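Local structure of putative oxidoreductase (Gluconobacter oxydans, 3WJ7) at residues Arg36-Arg41 with Leu229-Gly234; Pro73-Val78 with Met110-Glu115; Glu225-Ala230 with Tyr240-Glu245. The protein belongs to the short-chain dehydrogenase/reductase family, has a Rossmann-type NAD(P)-binding fold and probably works as a nicotinamide-dependent oxidoreductase on carbonyl substrates. All blocks are in the same frame, centred on the assembly; numbering follows the deposited sequence.

Contact 1: residues Arg36-Arg41 with Leu229-Gly234; sequences RGHRLR and LALERG
Arg36 reaches over to helix 220-233 and meets Glu232 in a salt bridge made through NE, which gives its hydrogen to OE2 at 2.9 Å, with an N-H...O angle of 137°, so the bond is bent. OE2 accepts through its syn lone pair, and the guanidinium and carboxylate planes are only 12° apart, with the carboxylate at the guanidinium edge. Arg36 gets this far because its chain runs extended from CG to NE, while Glu232 bends at chi2 (140°) to bring its carboxylate round. The far end of the arginine goes on past the acid, and NH2 comes to 3.9 Å from Leu229 CD2. A second, apolar touch lies beside the bridge, where Leu231 CD2 meets the edge of the His38 ring at CE1, 3.3 Å away. The two side chains approach from opposite directions, and ND1 of the ring is hydrogen-bonded to Thr16 OG1. Between Arg36 and His38, Gly37 closes the preceding helix in a Schellman motif. NH1 of Arg36 is also in a salt bridge with Glu225, so one guanidinium ties together two acids of the same helix and probably offsets part of their negative charge at this surface.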
ATOM      1  N   ARG A  36      10.492 -35.993 -19.292  1.00 54.91           N
ATOM      2  CA  ARG A  36      10.398 -35.838 -20.735  1.00 52.54           C
ATOM      3  C   ARG A  36      11.763 -35.564 -21.456  1.00 52.85           C
ATOM      4  O   ARG A  36      11.791 -35.372 -22.669  1.00 51.32           O
ATOM      5  CB  ARG A  36       9.368 -34.748 -21.068  1.00 50.66           C
ATOM      6  CG  ARG A  36       8.003 -35.264 -21.536  1.00 49.13           C
ATOM      7  CD  ARG A  36       7.088 -34.079 -21.589  1.00 48.40           C
ATOM      8  NE  ARG A  36       5.660 -34.294 -21.822  1.00 48.76           N
ATOM      9  CZ  ARG A  36       4.775 -34.803 -20.956  1.00 48.13           C
ATOM     10  NH1 ARG A  36       5.123 -35.299 -19.764  1.00 46.21           N
ATOM     11  NH2 ARG A  36       3.503 -34.836 -21.309  1.00 49.54           N
ATOM     12  N   GLY A  37      12.868 -35.535 -20.697  1.00 52.80           N
ATOM     13  CA  GLY A  37      14.232 -35.247 -21.198  1.00 53.59           C
ATOM     14  C   GLY A  37      14.593 -33.901 -21.856  1.00 56.03           C
ATOM     15  O   GLY A  37      15.334 -33.864 -22.830  1.00 55.28           O
ATOM     16  N   HIS A  38      14.086 -32.790 -21.333  1.00 54.58           N
ATOM     17  CA  HIS A  38      14.638 -31.483 -21.671  1.00 51.86           C
ATOM     18  C   HIS A  38      15.946 -31.310 -20.944  1.00 50.90           C
ATOM     19  O   HIS A  38      16.154 -31.924 -19.897  1.00 51.98           O
ATOM     20  CB  HIS A  38      13.678 -30.389 -21.214  1.00 50.93           C
ATOM     21  CG  HIS A  38      12.415 -30.357 -21.999  1.00 52.43           C
ATOM     22  ND1 HIS A  38      11.994 -29.238 -22.678  1.00 56.28           N
ATOM     23  CD2 HIS A  38      11.506 -31.324 -22.263  1.00 55.84           C
ATOM     24  CE1 HIS A  38      10.867 -29.509 -23.313  1.00 57.14           C
ATOM     25  NE2 HIS A  38      10.552 -30.772 -23.082  1.00 56.52           N
ATOM     26  N   ARG A  39      16.826 -30.473 -21.473  1.00 52.55           N
ATOM     27  CA  ARG A  39      17.982 -30.049 -20.695  1.00 54.62           C
ATOM     28  C   ARG A  39      17.562 -28.815 -19.899  1.00 51.38           C
ATOM     29  O   ARG A  39      17.182 -27.785 -20.467  1.00 50.71           O
ATOM     30  CB  ARG A  39      19.207 -29.731 -21.575  1.00 62.86           C
ATOM     31  CG  ARG A  39      19.168 -30.269 -22.996  1.00 79.28           C
ATOM     32  CD  ARG A  39      20.534 -30.078 -23.649  1.00105.21           C
ATOM     33  NE  ARG A  39      20.687 -30.736 -24.957  1.00118.78           N
ATOM     34  CZ  ARG A  39      21.854 -30.923 -25.583  1.00122.67           C
ATOM     35  NH1 ARG A  39      22.995 -30.513 -25.032  1.00121.17           N
ATOM     36  NH2 ARG A  39      21.885 -31.525 -26.766  1.00124.53           N
ATOM     37  N   LEU A  40      17.646 -28.913 -18.583  1.00 50.55           N
ATOM     38  CA  LEU A  40      17.190 -27.832 -17.723  1.00 48.29           C
ATOM     39  C   LEU A  40      18.253 -26.828 -17.247  1.00 45.80           C
ATOM     40  O   LEU A  40      19.403 -27.168 -16.956  1.00 44.69           O
ATOM     41  CB  LEU A  40      16.430 -28.410 -16.543  1.00 49.34           C
ATOM     42  CG  LEU A  40      15.124 -29.180 -16.799  1.00 50.12           C
ATOM     43  CD1 LEU A  40      14.527 -29.570 -15.458  1.00 51.77           C
ATOM     44  CD2 LEU A  40      14.080 -28.385 -17.577  1.00 52.45           C
ATOM     45  N   ARG A  41      17.853 -25.566 -17.222  1.00 43.34           N
ATOM     46  CA  ARG A  41      18.550 -24.544 -16.460  1.00 41.58           C
ATOM     47  C   ARG A  41      17.505 -23.908 -15.494  1.00 41.15           C
ATOM     48  O   ARG A  41      16.372 -23.624 -15.867  1.00 41.09           O
ATOM     49  CB  ARG A  41      19.210 -23.512 -17.393  1.00 41.28           C
ATOM     50  CG  ARG A  41      19.964 -22.382 -16.658  1.00 44.91           C
ATOM     51  CD  ARG A  41      20.619 -21.362 -17.605  1.00 42.48           C
ATOM     52  NE  ARG A  41      21.527 -22.021 -18.524  1.00 42.76           N
ATOM     53  CZ  ARG A  41      21.868 -21.591 -19.728  1.00 43.41           C
ATOM     54  NH1 ARG A  41      21.379 -20.460 -20.226  1.00 42.54           N
ATOM     55  NH2 ARG A  41      22.690 -22.336 -20.460  1.00 43.06           N
ATOM     56  N   LEU A 229       2.088 -30.287 -21.827  1.00 42.25           N
ATOM     57  CA  LEU A 229       1.093 -30.387 -22.922  1.00 41.32           C
ATOM     58  C   LEU A 229       0.892 -29.082 -23.628  1.00 40.09           C
ATOM     59  O   LEU A 229       0.601 -29.083 -24.814  1.00 42.44           O
ATOM     60  CB  LEU A 229      -0.264 -30.858 -22.379  1.00 41.44           C
ATOM     61  CG  LEU A 229      -0.178 -32.243 -21.731  1.00 43.26           C
ATOM     62  CD1 LEU A 229      -1.467 -32.630 -21.000  1.00 40.90           C
ATOM     63  CD2 LEU A 229       0.247 -33.241 -22.803  1.00 37.41           C
ATOM     64  N   ALA A 230       1.013 -27.959 -22.905  1.00 39.23           N
ATOM     65  CA  ALA A 230       0.870 -26.657 -23.565  1.00 39.16           C
ATOM     66  C   ALA A 230       2.072 -26.355 -24.443  1.00 39.94           C
ATOM     67  O   ALA A 230       1.903 -25.757 -25.506  1.00 39.19           O
ATOM     68  CB  ALA A 230       0.647 -25.541 -22.585  1.00 40.28           C
ATOM     69  N   LEU A 231       3.262 -26.770 -23.997  1.00 37.92           N
ATOM     70  CA  LEU A 231       4.453 -26.708 -24.824  1.00 40.78           C
ATOM     71  C   LEU A 231       4.315 -27.590 -26.075  1.00 48.54           C
ATOM     72  O   LEU A 231       4.749 -27.180 -27.158  1.00 54.00           O
ATOM     73  CB  LEU A 231       5.697 -27.158 -24.045  1.00 36.53           C
ATOM     74  CG  LEU A 231       6.910 -27.444 -24.949  1.00 35.43           C
ATOM     75  CD1 LEU A 231       7.550 -26.190 -25.457  1.00 34.65           C
ATOM     76  CD2 LEU A 231       7.969 -28.207 -24.210  1.00 37.68           C
ATOM     77  N   GLU A 232       3.741 -28.794 -25.934  1.00 48.52           N
ATOM     78  CA  GLU A 232       3.641 -29.715 -27.085  1.00 50.75           C
ATOM     79  C   GLU A 232       2.531 -29.370 -28.069  1.00 55.88           C
ATOM     80  O   GLU A 232       2.805 -29.305 -29.255  1.00 56.62           O
ATOM     81  CB  GLU A 232       3.569 -31.166 -26.652  1.00 47.31           C
ATOM     82  CG  GLU A 232       4.930 -31.682 -26.194  1.00 50.82           C
ATOM     83  CD  GLU A 232       4.851 -32.590 -24.967  1.00 58.11           C
ATOM     84  OE1 GLU A 232       3.742 -33.092 -24.665  1.00 64.80           O
ATOM     85  OE2 GLU A 232       5.895 -32.799 -24.290  1.00 59.16           O
ATOM     86  N   ARG A 233       1.315 -29.069 -27.585  1.00 58.17           N
ATOM     87  CA  ARG A 233       0.139 -28.945 -28.470  1.00 56.28           C
ATOM     88  C   ARG A 233      -0.607 -27.615 -28.376  1.00 52.03           C
ATOM     89  O   ARG A 233      -1.666 -27.456 -28.977  1.00 48.46           O
ATOM     90  CB  ARG A 233      -0.854 -30.132 -28.272  1.00 62.42           C
ATOM     91  CG  ARG A 233      -0.193 -31.499 -28.046  1.00 71.02           C
ATOM     92  CD  ARG A 233      -1.163 -32.666 -27.812  1.00 79.07           C
ATOM     93  NE  ARG A 233      -1.537 -33.378 -29.046  1.00 88.65           N
ATOM     94  CZ  ARG A 233      -2.788 -33.605 -29.474  1.00 95.15           C
ATOM     95  NH1 ARG A 233      -3.856 -33.195 -28.778  1.00 85.43           N
ATOM     96  NH2 ARG A 233      -2.976 -34.270 -30.613  1.00 80.59           N
ATOM     97  N   GLY A 234      -0.077 -26.653 -27.625  1.00 53.93           N
ATOM     98  CA  GLY A 234      -0.806 -25.382 -27.393  1.00 48.88           C
ATOM     99  C   GLY A 234      -0.497 -24.391 -28.484  1.00 48.71           C
ATOM    100  O   GLY A 234       0.534 -24.525 -29.113  1.00 48.87           O
TER

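Contact 2: residues Pro73-Val78 with Met110-Glu115; sequences PALKGV and MLAALE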
ATOM      1  N   PRO A  73      22.412 -13.410 -19.426  1.00 55.90           N
ATOM      2  CA  PRO A  73      23.256 -14.566 -19.106  1.00 54.37           C
ATOM      3  C   PRO A  73      22.461 -15.838 -18.932  1.00 52.32           C
ATOM      4  O   PRO A  73      22.894 -16.900 -19.374  1.00 57.14           O
ATOM      5  CB  PRO A  73      23.857 -14.186 -17.746  1.00 55.76           C
ATOM      6  CG  PRO A  73      23.951 -12.707 -17.788  1.00 53.97           C
ATOM      7  CD  PRO A  73      22.818 -12.219 -18.652  1.00 52.90           C
ATOM      8  N   ALA A  74      21.320 -15.751 -18.253  1.00 44.96           N
ATOM      9  CA  ALA A  74      20.538 -16.965 -17.980  1.00 41.00           C
ATOM     10  C   ALA A  74      19.811 -17.446 -19.212  1.00 41.93           C
ATOM     11  O   ALA A  74      19.562 -18.603 -19.314  1.00 42.46           O
ATOM     12  CB  ALA A  74      19.525 -16.728 -16.884  1.00 40.85           C
ATOM     13  N   LEU A  75      19.456 -16.547 -20.128  1.00 39.60           N
ATOM     14  CA  LEU A  75      18.739 -16.906 -21.320  1.00 40.99           C
ATOM     15  C   LEU A  75      19.688 -17.213 -22.511  1.00 43.82           C
ATOM     16  O   LEU A  75      19.240 -17.615 -23.599  1.00 39.81           O
ATOM     17  CB  LEU A  75      17.752 -15.788 -21.695  1.00 40.96           C
ATOM     18  CG  LEU A  75      16.503 -15.524 -20.856  1.00 38.79           C
ATOM     19  CD1 LEU A  75      16.194 -14.027 -20.754  1.00 36.88           C
ATOM     20  CD2 LEU A  75      15.312 -16.307 -21.382  1.00 36.95           C
ATOM     21  N   LYS A  76      20.997 -17.063 -22.320  1.00 45.54           N
ATOM     22  CA  LYS A  76      21.918 -17.493 -23.399  1.00 47.52           C
ATOM     23  C   LYS A  76      21.762 -18.985 -23.740  1.00 44.85           C
ATOM     24  O   LYS A  76      21.818 -19.845 -22.860  1.00 46.06           O
ATOM     25  CB  LYS A  76      23.358 -17.129 -23.034  1.00 52.49           C
ATOM     26  CG  LYS A  76      24.401 -17.514 -24.058  1.00 55.31           C
ATOM     27  CD  LYS A  76      25.715 -16.874 -23.667  1.00 61.62           C
ATOM     28  CE  LYS A  76      26.877 -17.750 -24.083  1.00 67.16           C
ATOM     29  NZ  LYS A  76      28.143 -17.037 -23.769  1.00 76.11           N
ATOM     30  N   GLY A  77      21.507 -19.274 -25.015  1.00 48.99           N
ATOM     31  CA  GLY A  77      21.393 -20.646 -25.540  1.00 42.32           C
ATOM     32  C   GLY A  77      20.070 -21.323 -25.237  1.00 47.44           C
ATOM     33  O   GLY A  77      19.947 -22.556 -25.380  1.00 45.52           O
ATOM     34  N   VAL A  78      19.077 -20.529 -24.806  1.00 46.34           N
ATOM     35  CA  VAL A  78      17.760 -21.060 -24.352  1.00 41.79           C
ATOM     36  C   VAL A  78      16.684 -21.082 -25.463  1.00 41.15           C
ATOM     37  O   VAL A  78      16.376 -20.067 -26.037  1.00 41.63           O
ATOM     38  CB  VAL A  78      17.238 -20.259 -23.120  1.00 40.43           C
ATOM     39  CG1 VAL A  78      15.794 -20.633 -22.772  1.00 37.43           C
ATOM     40  CG2 VAL A  78      18.178 -20.419 -21.918  1.00 39.32           C
ATOM     41  N   MET A 110       9.944 -11.412 -19.998  1.00 32.49           N
ATOM     42  CA  MET A 110       9.375 -11.536 -21.337  1.00 32.57           C
ATOM     43  C   MET A 110      10.161 -10.757 -22.413  1.00 33.39           C
ATOM     44  O   MET A 110      10.465 -11.280 -23.479  1.00 33.04           O
ATOM     45  CB  MET A 110       7.901 -11.133 -21.337  1.00 32.32           C
ATOM     46  CG  MET A 110       6.969 -12.041 -20.536  1.00 35.39           C
ATOM     47  SD  MET A 110       7.065 -13.835 -20.801  1.00 41.23           S
ATOM     48  CE  MET A 110       7.856 -14.375 -19.300  1.00 38.62           C
ATOM     49  N   LEU A 111      10.488  -9.500 -22.134  1.00 36.29           N
ATOM     50  CA  LEU A 111      11.284  -8.726 -23.052  1.00 37.73           C
ATOM     51  C   LEU A 111      12.682  -9.334 -23.238  1.00 40.35           C
ATOM     52  O   LEU A 111      13.171  -9.402 -24.360  1.00 40.52           O
ATOM     53  CB  LEU A 111      11.369  -7.287 -22.606  1.00 39.40           C
ATOM     54  CG  LEU A 111      10.136  -6.363 -22.653  1.00 41.14           C
ATOM     55  CD1 LEU A 111      10.514  -4.956 -22.167  1.00 41.71           C
ATOM     56  CD2 LEU A 111       9.558  -6.288 -24.052  1.00 40.39           C
ATOM     57  N   ALA A 112      13.305  -9.799 -22.154  1.00 40.43           N
ATOM     58  CA  ALA A 112      14.636 -10.435 -22.246  1.00 36.91           C
ATOM     59  C   ALA A 112      14.651 -11.697 -23.087  1.00 36.25           C
ATOM     60  O   ALA A 112      15.583 -11.896 -23.871  1.00 36.23           O
ATOM     61  CB  ALA A 112      15.247 -10.691 -20.865  1.00 33.03           C
ATOM     62  N   ALA A 113      13.624 -12.533 -22.944  1.00 39.01           N
ATOM     63  CA  ALA A 113      13.494 -13.796 -23.729  1.00 39.32           C
ATOM     64  C   ALA A 113      13.268 -13.511 -25.216  1.00 41.84           C
ATOM     65  O   ALA A 113      13.682 -14.277 -26.115  1.00 41.63           O
ATOM     66  CB  ALA A 113      12.346 -14.628 -23.208  1.00 39.00           C
ATOM     67  N   LEU A 114      12.582 -12.406 -25.447  1.00 42.14           N
ATOM     68  CA  LEU A 114      12.318 -11.922 -26.773  1.00 45.98           C
ATOM     69  C   LEU A 114      13.649 -11.523 -27.369  1.00 46.36           C
ATOM     70  O   LEU A 114      14.027 -12.018 -28.433  1.00 45.71           O
ATOM     71  CB  LEU A 114      11.379 -10.720 -26.696  1.00 46.94           C
ATOM     72  CG  LEU A 114      10.809 -10.155 -27.983  1.00 47.49           C
ATOM     73  CD1 LEU A 114      10.048 -11.239 -28.718  1.00 51.59           C
ATOM     74  CD2 LEU A 114       9.884  -9.002 -27.670  1.00 50.37           C
ATOM     75  N   GLU A 115      14.351 -10.643 -26.657  1.00 45.75           N
ATOM     76  CA  GLU A 115      15.689 -10.216 -27.025  1.00 46.06           C
ATOM     77  C   GLU A 115      16.710 -11.356 -27.214  1.00 47.26           C
ATOM     78  O   GLU A 115      17.501 -11.302 -28.152  1.00 53.26           O
ATOM     79  CB  GLU A 115      16.204  -9.184 -26.039  1.00 44.66           C
ATOM     80  CG  GLU A 115      15.615  -7.820 -26.325  1.00 49.22           C
ATOM     81  CD  GLU A 115      15.284  -6.976 -25.082  1.00 52.59           C
ATOM     82  OE1 GLU A 115      15.952  -7.131 -24.029  1.00 54.61           O
ATOM     83  OE2 GLU A 115      14.333  -6.153 -25.175  1.00 48.24           O
TER
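Leu75 lays its forked end against two successive alanines of helix 95-115, and this one side chain carries the whole contact from its side. CD1 is 3.5 Å from Ala112 CB and 3.7 Å from the backbone Ala113 N, so that methyl sits over the peptide joining the alanines. The other branch, CD2, packs on Ala113 CB at 3.9 Å. With CG turned anti to the carbonyl carbon (chi1 -71°), the fork is aimed at the helix, and the small alanines let the backbones come close, the Leu75 and Ala113 CA atoms being 6.6 Å apart. The tight part is thus narrow and made of van der Waals contacts. Away from it the chain faces solvent: Lys76 and Gly77 form the exposed corner of a type II turn from Leu75 to Val78, and Ala112 is itself partly exposed. Cutting Leu75 back to an alanine here is likely to open a gap over Ala112, whose methyl would lose CD1, and leave Ala113 only its other neighbours. Val118, in the loop after helix 95-115, also touches Leu75 and Ala113. Ala113 and Met110 also touch Leu81 of strand 78-83, while Met110 and Leu111 pack against Leu168 of helix 153-172.

Contact 3: residues Glu225-Ala230 with Tyr240-Glu245; sequences EGHALA and YILGGE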
ATOM      1  N   GLU A 225       1.909 -31.454 -15.567  1.00 45.15           N
ATOM      2  CA  GLU A 225       1.815 -32.188 -16.805  1.00 45.93           C
ATOM      3  C   GLU A 225       1.196 -31.239 -17.830  1.00 44.56           C
ATOM      4  O   GLU A 225       1.674 -31.131 -18.981  1.00 48.67           O
ATOM      5  CB  GLU A 225       0.972 -33.463 -16.579  1.00 48.77           C
ATOM      6  CG  GLU A 225       0.443 -34.171 -17.835  1.00 56.66           C
ATOM      7  CD  GLU A 225       1.500 -34.818 -18.761  1.00 55.62           C
ATOM      8  OE1 GLU A 225       2.701 -34.973 -18.386  1.00 51.36           O
ATOM      9  OE2 GLU A 225       1.093 -35.194 -19.892  1.00 57.39           O
ATOM     10  N   GLY A 226       0.149 -30.536 -17.410  1.00 38.08           N
ATOM     11  CA  GLY A 226      -0.535 -29.604 -18.301  1.00 37.41           C
ATOM     12  C   GLY A 226       0.388 -28.541 -18.890  1.00 37.92           C
ATOM     13  O   GLY A 226       0.172 -28.095 -20.015  1.00 37.56           O
ATOM     14  N   HIS A 227       1.428 -28.133 -18.154  1.00 37.70           N
ATOM     15  CA  HIS A 227       2.418 -27.228 -18.724  1.00 38.39           C
ATOM     16  C   HIS A 227       3.144 -27.908 -19.888  1.00 39.14           C
ATOM     17  O   HIS A 227       3.426 -27.278 -20.905  1.00 37.24           O
ATOM     18  CB  HIS A 227       3.465 -26.811 -17.691  1.00 41.15           C
ATOM     19  CG  HIS A 227       2.990 -25.817 -16.684  1.00 40.50           C
ATOM     20  ND1 HIS A 227       3.501 -24.537 -16.606  1.00 42.93           N
ATOM     21  CD2 HIS A 227       2.104 -25.928 -15.669  1.00 38.95           C
ATOM     22  CE1 HIS A 227       2.918 -23.891 -15.611  1.00 37.05           C
ATOM     23  NE2 HIS A 227       2.065 -24.712 -15.030  1.00 36.01           N
ATOM     24  N   ALA A 228       3.463 -29.194 -19.739  1.00 39.66           N
ATOM     25  CA  ALA A 228       4.219 -29.876 -20.784  1.00 38.00           C
ATOM     26  C   ALA A 228       3.370 -29.969 -22.039  1.00 39.47           C
ATOM     27  O   ALA A 228       3.848 -29.720 -23.160  1.00 36.95           O
ATOM     28  CB  ALA A 228       4.700 -31.244 -20.315  1.00 37.74           C
ATOM     29  N   LEU A 229       2.088 -30.287 -21.827  1.00 42.25           N
ATOM     30  CA  LEU A 229       1.093 -30.387 -22.922  1.00 41.32           C
ATOM     31  C   LEU A 229       0.892 -29.082 -23.628  1.00 40.09           C
ATOM     32  O   LEU A 229       0.601 -29.083 -24.814  1.00 42.44           O
ATOM     33  CB  LEU A 229      -0.264 -30.858 -22.379  1.00 41.44           C
ATOM     34  CG  LEU A 229      -0.178 -32.243 -21.731  1.00 43.26           C
ATOM     35  CD1 LEU A 229      -1.467 -32.630 -21.000  1.00 40.90           C
ATOM     36  CD2 LEU A 229       0.247 -33.241 -22.803  1.00 37.41           C
ATOM     37  N   ALA A 230       1.013 -27.959 -22.905  1.00 39.23           N
ATOM     38  CA  ALA A 230       0.870 -26.657 -23.565  1.00 39.16           C
ATOM     39  C   ALA A 230       2.072 -26.355 -24.443  1.00 39.94           C
ATOM     40  O   ALA A 230       1.903 -25.757 -25.506  1.00 39.19           O
ATOM     41  CB  ALA A 230       0.647 -25.541 -22.585  1.00 40.28           C
ATOM     42  N   TYR A 240      -5.022 -21.422 -21.343  1.00 40.67           N
ATOM     43  CA  TYR A 240      -5.684 -22.681 -21.029  1.00 38.20           C
ATOM     44  C   TYR A 240      -5.821 -22.849 -19.556  1.00 34.40           C
ATOM     45  O   TYR A 240      -4.831 -22.828 -18.840  1.00 34.24           O
ATOM     46  CB  TYR A 240      -4.892 -23.865 -21.608  1.00 42.51           C
ATOM     47  CG  TYR A 240      -4.568 -23.792 -23.087  1.00 42.71           C
ATOM     48  CD1 TYR A 240      -3.455 -23.061 -23.547  1.00 44.92           C
ATOM     49  CD2 TYR A 240      -5.348 -24.469 -24.025  1.00 42.16           C
ATOM     50  CE1 TYR A 240      -3.142 -22.999 -24.908  1.00 48.22           C
ATOM     51  CE2 TYR A 240      -5.045 -24.415 -25.389  1.00 43.28           C
ATOM     52  CZ  TYR A 240      -3.948 -23.692 -25.827  1.00 46.44           C
ATOM     53  OH  TYR A 240      -3.645 -23.644 -27.161  1.00 49.01           O
ATOM     54  N   ILE A 241      -7.053 -22.984 -19.086  1.00 35.76           N
ATOM     55  CA  ILE A 241      -7.328 -23.268 -17.655  1.00 34.09           C
ATOM     56  C   ILE A 241      -6.846 -24.679 -17.302  1.00 35.12           C
ATOM     57  O   ILE A 241      -7.137 -25.623 -18.015  1.00 35.31           O
ATOM     58  CB  ILE A 241      -8.837 -23.161 -17.341  1.00 33.54           C
ATOM     59  CG1 ILE A 241      -9.287 -21.706 -17.416  1.00 34.34           C
ATOM     60  CG2 ILE A 241      -9.150 -23.698 -15.951  1.00 36.37           C
ATOM     61  CD1 ILE A 241     -10.732 -21.498 -17.769  1.00 32.67           C
ATOM     62  N   LEU A 242      -6.106 -24.821 -16.214  1.00 35.70           N
ATOM     63  CA  LEU A 242      -5.663 -26.118 -15.797  1.00 34.50           C
ATOM     64  C   LEU A 242      -6.299 -26.425 -14.472  1.00 38.44           C
ATOM     65  O   LEU A 242      -5.655 -26.316 -13.446  1.00 42.54           O
ATOM     66  CB  LEU A 242      -4.145 -26.165 -15.706  1.00 31.73           C
ATOM     67  CG  LEU A 242      -3.303 -26.022 -17.000  1.00 33.87           C
ATOM     68  CD1 LEU A 242      -1.816 -26.288 -16.700  1.00 29.91           C
ATOM     69  CD2 LEU A 242      -3.789 -26.894 -18.217  1.00 32.12           C
ATOM     70  N   GLY A 243      -7.584 -26.797 -14.484  1.00 42.05           N
ATOM     71  CA  GLY A 243      -8.322 -27.087 -13.246  1.00 39.83           C
ATOM     72  C   GLY A 243      -8.382 -28.571 -12.990  1.00 41.42           C
ATOM     73  O   GLY A 243      -7.894 -29.350 -13.801  1.00 46.07           O
ATOM     74  N   GLY A 244      -8.977 -28.972 -11.871  1.00 40.10           N
ATOM     75  CA  GLY A 244      -9.396 -30.357 -11.673  1.00 38.66           C
ATOM     76  C   GLY A 244     -10.901 -30.451 -11.403  1.00 43.83           C
ATOM     77  O   GLY A 244     -11.673 -30.874 -12.279  1.00 49.75           O
ATOM     78  N   GLU A 245     -11.324 -30.026 -10.210  1.00 42.81           N
ATOM     79  CA  GLU A 245     -12.675 -30.246  -9.682  1.00 43.36           C
ATOM     80  C   GLU A 245     -13.216 -29.023  -8.964  1.00 41.98           C
ATOM     81  O   GLU A 245     -12.519 -28.398  -8.165  1.00 41.92           O
ATOM     82  CB  GLU A 245     -12.622 -31.392  -8.675  1.00 47.00           C
ATOM     83  CG  GLU A 245     -13.942 -32.072  -8.374  1.00 54.47           C
ATOM     84  CD  GLU A 245     -13.783 -33.274  -7.441  1.00 65.15           C
ATOM     85  OE1 GLU A 245     -12.973 -34.200  -7.726  1.00 72.03           O
ATOM     86  OE2 GLU A 245     -14.480 -33.295  -6.401  1.00 67.42           O
TER
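Leu242 points from its strand toward helix 220-233, where Gly226 presents no side chain to meet it. The methyl CD1 does most of the touching: it is 3.8 Å from Gly226 C, 3.9 Å from Gly226 CA and 4.0 Å from the backbone His227 N, lying over the peptide that joins Gly226 to His227. The other branch stays on the same glycine, with Leu242 CD2 4.2 Å from Gly226 CA. CG stands beside the backbone N of Leu242 (chi1 -66°), and CD1 is anti to CA (chi2 -172°), which carries that methyl out to the helix. The absence of a side chain at Gly226 suits the close approach; a CB there would point at the strand, into space CD1 probably fills. The Gly226 and Leu242 CA atoms are only 6.7 Å apart. The CB of His227 is turned away from the strand, though the side chain still passes close to Leu242, crossing it obliquely. That side chain is about 6 Å from a bound mercury(II) ion. One turn further along the helix, the methyl of Ala230 looks toward the Tyr240 ring, a looser approach of 4.9 Å from Ala230 CB to Tyr240 CD1. The ring has firmer partners elsewhere: a cation-pi contact with Lys312, and a hydrogen bond from Lys235 N to its hydroxyl. Strand 239-248 runs parallel to strand 176-185, whose Val179 touches Leu242, His227 and Ala230 alike, and antiparallel to strand 214-219, with a classic beta bulge where Gly244 and Glu245 face Ile217. Helix 24-35 meets His227 through Val29, and helix 311-317 packs on Tyr240 and Leu242 through Ala313.

In the fold
Contacts 1 and 3 share helix 220-233, with Leu229 and Ala230 in both, and lie about 13 Å apart, centre to centre. The salt bridge from Arg36 to Glu225 joins them directly. Contact 2 lies about 17 Å from contact 1, centre to centre, yet touches it: Arg41 NH1 probably hydrogen-bonds the carbonyls of Ala74 and Lys76. From contact 3 it is about 25 Å away, without touching. Along the chain, contact 2 opens and closes between the two halves of contact 1, and contact 3 begins near where contact 1 ends. Strands 39-44, 78-83 and 239-248 belong to one mixed sheet, so all three lie around one Rossmann-type core.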